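Local coordinates for gamma-glutamyltranspeptidase (PDB 6J3A), which is an LmbA-like gamma-glutamyltranspeptidase homologue of the Ntn-hydrolase clan, probably a transferase related to enzymes that cleave or transfer gamma-glutamyl groups, at residues 59-64 against 109-114; 274-279 against 476-481. One frame throughout, in Å; residues are numbered along the deposited sequence.

Interaction 1: 59-64 against 109-114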
loop_
_atom_site.group_PDB
_atom_site.type_symbol
_atom_site.label_atom_id
_atom_site.label_comp_id
_atom_site.label_asym_id
_atom_site.label_seq_id
_atom_site.Cartn_x
_atom_site.Cartn_y
_atom_site.Cartn_z
ATOM N N GLY A 59 -9.171 24.649 9.902
ATOM C CA GLY A 59 -10.149 23.710 10.435
ATOM C C GLY A 59 -9.809 23.275 11.855
ATOM O O GLY A 59 -9.305 24.069 12.659
ATOM N N GLU A 60 -10.070 21.999 12.142
ATOM C CA GLU A 60 -10.030 21.443 13.499
ATOM C C GLU A 60 -9.379 20.093 13.513
ATOM O O GLU A 60 -9.245 19.467 12.475
ATOM C CB GLU A 60 -11.446 21.220 14.026
ATOM C CG GLU A 60 -12.296 22.463 14.016
ATOM C CD GLU A 60 -13.255 22.599 12.862
ATOM O OE1 GLU A 60 -13.820 23.696 12.792
ATOM O OE2 GLU A 60 -13.457 21.667 12.050
ATOM N N VAL A 61 -9.028 19.634 14.710
ATOM C CA VAL A 61 -8.560 18.269 14.912
ATOM C C VAL A 61 -8.618 17.878 16.398
ATOM O O VAL A 61 -8.101 18.603 17.241
ATOM C CB VAL A 61 -7.128 18.056 14.347
ATOM C CG1 VAL A 61 -6.090 18.909 15.062
ATOM C CG2 VAL A 61 -6.739 16.591 14.419
ATOM N N PRO A 62 -9.279 16.751 16.724
ATOM C CA PRO A 62 -8.989 16.034 17.976
ATOM C C PRO A 62 -7.806 15.091 17.796
ATOM O O PRO A 62 -7.773 14.343 16.827
ATOM C CB PRO A 62 -10.263 15.211 18.245
ATOM C CG PRO A 62 -11.233 15.556 17.169
ATOM C CD PRO A 62 -10.485 16.230 16.061
ATOM N N ILE A 63 -6.854 15.114 18.722
ATOM C CA ILE A 63 -5.723 14.191 18.675
ATOM C C ILE A 63 -5.719 13.312 19.923
ATOM O O ILE A 63 -5.767 13.821 21.039
ATOM C CB ILE A 63 -4.381 14.937 18.571
ATOM C CG1 ILE A 63 -4.421 15.970 17.437
ATOM C CG2 ILE A 63 -3.239 13.945 18.346
ATOM C CD1 ILE A 63 -3.284 16.971 17.488
ATOM N N LEU A 64 -5.670 11.997 19.715
ATOM C CA LEU A 64 -5.460 11.031 20.788
ATOM C C LEU A 64 -4.020 10.573 20.762
ATOM O O LEU A 64 -3.575 10.007 19.770
ATOM C CB LEU A 64 -6.351 9.815 20.594
ATOM C CG LEU A 64 -7.751 9.917 21.180
ATOM C CD1 LEU A 64 -8.619 8.814 20.605
ATOM C CD2 LEU A 64 -7.705 9.817 22.695
ATOM N N PRO A 109 -10.384 28.883 14.480
ATOM C CA PRO A 109 -9.560 27.771 13.971
ATOM C C PRO A 109 -8.698 27.126 15.049
ATOM O O PRO A 109 -7.959 27.827 15.738
ATOM C CB PRO A 109 -8.694 28.432 12.904
ATOM C CG PRO A 109 -9.516 29.582 12.427
ATOM C CD PRO A 109 -10.297 30.070 13.614
ATOM N N GLY A 110 -8.816 25.811 15.202
ATOM C CA GLY A 110 -8.167 25.089 16.302
ATOM C C GLY A 110 -7.049 24.126 15.944
ATOM O O GLY A 110 -6.206 23.797 16.788
ATOM N N ALA A 111 -7.032 23.672 14.696
ATOM C CA ALA A 111 -6.069 22.677 14.250
ATOM C C ALA A 111 -4.621 23.147 14.340
ATOM O O ALA A 111 -3.766 22.417 14.821
ATOM C CB ALA A 111 -6.389 22.251 12.828
ATOM N N PHE A 112 -4.345 24.356 13.877
ATOM C CA PHE A 112 -2.970 24.815 13.833
ATOM C C PHE A 112 -2.306 24.792 15.203
ATOM O O PHE A 112 -1.237 24.205 15.366
ATOM C CB PHE A 112 -2.840 26.209 13.248
ATOM C CG PHE A 112 -1.411 26.655 13.137
ATOM C CD1 PHE A 112 -0.632 26.252 12.071
ATOM C CD2 PHE A 112 -0.831 27.431 14.130
ATOM C CE1 PHE A 112 0.699 26.640 11.981
ATOM C CE2 PHE A 112 0.494 27.827 14.048
ATOM C CZ PHE A 112 1.262 27.424 12.972
ATOM N N ASP A 113 -2.938 25.439 16.176
ATOM C CA ASP A 113 -2.369 25.509 17.527
ATOM C C ASP A 113 -2.188 24.115 18.138
ATOM O O ASP A 113 -1.197 23.859 18.824
ATOM C CB ASP A 113 -3.217 26.376 18.456
ATOM C CG ASP A 113 -2.451 26.811 19.695
ATOM O OD1 ASP A 113 -1.505 27.628 19.559
ATOM O OD2 ASP A 113 -2.771 26.323 20.808
ATOM N N ALA A 114 -3.145 23.227 17.870
ATOM C CA ALA A 114 -3.077 21.842 18.310
ATOM C C ALA A 114 -1.842 21.114 17.794
ATOM O O ALA A 114 -1.148 20.470 18.568
ATOM C CB ALA A 114 -4.335 21.094 17.900
HETATM O O HOH W 1 -6.619 25.952 12.635
#
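Val-61 turns CG1 between its own backbone N and carbonyl carbon (chi1 63°), which carries that methyl onto the first turn of helix 111-122, where it lies 3.9 Å from Ala-111 CA and 4.0 Å from Ala-114 CB. Ile-63 reaches the same helix by extension: CD1 is anti to CA (chi2 166°) and comes within 4.3 Å of Ala-114 CB. Two alanines three residues apart thus offer the strand a low surface, and the two branched side chains settle against it, with Trp-115 alongside. Ahead of this apolar patch the contact is polar. The carbonyl of Gly-59 takes two amides from the start of the helix: Gly-110 N approaches it almost head-on (162° at the oxygen) with N to O 3.1 Å, while Ala-111 N, also 3.1 Å from Gly-59 O, comes in tilted from the carbonyl plane. Ala-111 CB lies only 3.4 Å from the same oxygen. A water adds a relay, giving a hydrogen to Gly-59 O and accepting one from Phe-112 N at 3.0 Å. One oxygen therefore serves three amides, the last indirectly, and the partial charge of the helix start would be expected to favour this. Val-61 and Ile-63 also touch Trp-115 of the helix. The arrangement is the helix-on-sheet packing expected of the layered alpha-beta-beta-alpha Ntn-hydrolase fold.

Interaction 2: 274-279 against 476-481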
loop_
_atom_site.group_PDB
_atom_site.type_symbol
_atom_site.label_atom_id
_atom_site.label_comp_id
_atom_site.label_asym_id
_atom_site.label_seq_id
_atom_site.Cartn_x
_atom_site.Cartn_y
_atom_site.Cartn_z
ATOM N N GLY A 274 -13.777 13.508 24.729
ATOM C CA GLY A 274 -14.936 13.831 25.577
ATOM C C GLY A 274 -16.187 14.258 24.828
ATOM O O GLY A 274 -16.131 14.535 23.630
ATOM N N PRO A 275 -17.326 14.367 25.539
ATOM C CA PRO A 275 -18.647 14.538 24.894
ATOM C C PRO A 275 -18.905 15.879 24.192
ATOM O O PRO A 275 -19.974 16.052 23.597
ATOM C CB PRO A 275 -19.633 14.328 26.044
ATOM C CG PRO A 275 -18.869 14.710 27.268
ATOM C CD PRO A 275 -17.390 14.641 26.985
ATOM N N TRP A 276 -17.947 16.807 24.254
ATOM C CA TRP A 276 -17.874 17.920 23.278
ATOM C C TRP A 276 -17.636 17.415 21.829
ATOM O O TRP A 276 -17.875 18.147 20.864
ATOM C CB TRP A 276 -16.811 18.972 23.670
ATOM C CG TRP A 276 -15.444 18.408 23.868
ATOM C CD1 TRP A 276 -14.902 18.012 25.049
ATOM C CD2 TRP A 276 -14.452 18.151 22.862
ATOM N NE1 TRP A 276 -13.632 17.516 24.851
ATOM C CE2 TRP A 276 -13.329 17.591 23.518
ATOM C CE3 TRP A 276 -14.396 18.342 21.471
ATOM C CZ2 TRP A 276 -12.161 17.222 22.835
ATOM C CZ3 TRP A 276 -13.226 17.969 20.785
ATOM C CH2 TRP A 276 -12.128 17.420 21.473
ATOM N N SER A 277 -17.129 16.191 21.691
ATOM C CA SER A 277 -17.181 15.454 20.436
ATOM C C SER A 277 -18.324 14.438 20.495
ATOM O O SER A 277 -18.918 14.239 21.544
ATOM C CB SER A 277 -15.851 14.739 20.202
ATOM O OG SER A 277 -15.756 13.566 20.999
ATOM N N GLN A 278 -18.608 13.774 19.379
ATOM C CA GLN A 278 -19.472 12.577 19.405
ATOM C C GLN A 278 -18.752 11.329 19.944
ATOM O O GLN A 278 -19.362 10.254 20.032
ATOM C CB GLN A 278 -20.043 12.261 18.011
ATOM C CG GLN A 278 -19.026 11.782 16.966
ATOM C CD GLN A 278 -19.659 11.207 15.701
ATOM O OE1 GLN A 278 -19.101 11.334 14.617
ATOM N NE2 GLN A 278 -20.810 10.549 15.836
ATOM N N GLY A 279 -17.465 11.460 20.273
ATOM C CA GLY A 279 -16.610 10.333 20.667
ATOM C C GLY A 279 -17.259 9.293 21.555
ATOM O O GLY A 279 -17.266 8.095 21.228
ATOM N N GLY A 476 -17.562 31.053 23.370
ATOM C CA GLY A 476 -16.479 30.419 24.142
ATOM C C GLY A 476 -16.611 28.913 24.334
ATOM O O GLY A 476 -15.891 28.319 25.138
ATOM N N ARG A 477 -17.522 28.297 23.584
ATOM C CA ARG A 477 -17.821 26.875 23.687
ATOM C C ARG A 477 -17.660 26.169 22.353
ATOM O O ARG A 477 -17.945 26.743 21.303
ATOM C CB ARG A 477 -19.249 26.707 24.183
ATOM C CG ARG A 477 -19.355 26.474 25.673
ATOM C CD ARG A 477 -18.457 27.359 26.507
ATOM N NE ARG A 477 -18.990 27.481 27.853
ATOM C CZ ARG A 477 -18.438 27.016 28.978
ATOM N NH1 ARG A 477 -19.091 27.216 30.117
ATOM N NH2 ARG A 477 -17.269 26.364 29.001
ATOM N N ARG A 478 -17.210 24.914 22.407
ATOM C CA ARG A 478 -17.032 24.125 21.190
ATOM C C ARG A 478 -18.374 23.689 20.665
ATOM O O ARG A 478 -19.255 23.344 21.442
ATOM C CB ARG A 478 -16.236 22.845 21.408
ATOM C CG ARG A 478 -14.815 23.029 21.900
ATOM C CD ARG A 478 -14.774 22.835 23.392
ATOM N NE ARG A 478 -13.705 21.962 23.832
ATOM C CZ ARG A 478 -13.713 21.263 24.969
ATOM N NH1 ARG A 478 -12.677 20.500 25.261
ATOM N NH2 ARG A 478 -14.740 21.294 25.814
ATOM N N PRO A 479 -18.523 23.656 19.339
ATOM C CA PRO A 479 -19.685 22.952 18.834
ATOM C C PRO A 479 -19.521 21.451 19.059
ATOM O O PRO A 479 -18.400 20.943 19.262
ATOM C CB PRO A 479 -19.666 23.272 17.340
ATOM C CG PRO A 479 -18.229 23.483 17.029
ATOM C CD PRO A 479 -17.609 24.069 18.259
ATOM N N ARG A 480 -20.642 20.756 19.015
ATOM C CA ARG A 480 -20.644 19.317 19.146
ATOM C C ARG A 480 -20.100 18.703 17.859
ATOM O O ARG A 480 -20.807 18.611 16.858
ATOM C CB ARG A 480 -22.052 18.831 19.446
ATOM C CG ARG A 480 -22.109 17.443 20.033
ATOM C CD ARG A 480 -22.735 16.496 19.050
ATOM N NE ARG A 480 -24.180 16.679 18.971
ATOM C CZ ARG A 480 -24.927 16.493 17.881
ATOM N NH1 ARG A 480 -26.240 16.684 17.965
ATOM N NH2 ARG A 480 -24.385 16.143 16.706
ATOM N N THR A 481 -18.840 18.276 17.903
ATOM C CA THR A 481 -18.065 17.973 16.684
ATOM C C THR A 481 -18.105 16.481 16.331
ATOM O O THR A 481 -18.080 15.626 17.229
ATOM C CB THR A 481 -16.614 18.508 16.812
ATOM O OG1 THR A 481 -15.958 18.451 15.543
ATOM C CG2 THR A 481 -15.790 17.755 17.849
#
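The indole of Trp-276 is covered on both faces: the guanidinium of Arg-478 lies on one, and Gly-274 O and Ser-277 CB sit above the other, toward its rim. The guanidinium is nearly flat on the ring, the planes 22° apart, and CZ stands 3.5 Å from the centroid of the five-membered ring, a cation-pi stack. Arg-478 gets there by bending its chain at chi2 (98°) and chi3. NH1 comes 3.2 Å from Trp-276 NE1, but both are donors and they do not bond; instead NE1 is hydrogen-bonded to one carboxylate oxygen of Glu-258 and NH1 forms a salt bridge with the other, while Asp-322 takes NH2. Thr-481 CG2 meets the six-membered ring obliquely, 3.9 Å from Trp-276 CZ3. Replacing Trp-276 by an alanine would probably leave the guanidinium without its stacking surface and Glu-258 without the indole N-H, opening a gap against Arg-478. The backbones join by a single beta bridge at Ser-277 and Thr-481: Thr-481 N bonds to Trp-276 O at 3.1 Å, nearly straight (166°), and Gln-278 N to Thr-481 O at 2.9 Å. Ser-277 N bonds to Gly-274 O, closing a type I turn; Ser-277 OG also donates to that oxygen and accepts from Gly-279 N, a capping bond ahead of helix 280-288. The loop after strand 268-272 thus meets the loop leading to strand 486-490, with Cys-76 of strand 73-77 against both Trp-276 and Arg-478.

How the interactions relate
Interactions 1 and 2 have centres 13 Å apart and nearest atoms about 4 Å apart, so they do not touch; the residues between them carry the connection. Gln-78, just beyond strand 73-77, is touched by Glu-60 and Trp-276 and bonds to Thr-481 OG1. Arg-459 pairs with the carboxylate of Glu-60 and also lies against Pro-479 and Thr-481. The first contact sets helix 111-122 against strand 61-66; the second joins two loops. By analogy with gamma-glutamyltranspeptidases, where a pair of serines, in what appears to be the corresponding loop, holds the substrate's carboxylate, Thr-481 probably lies near the active-site pocket.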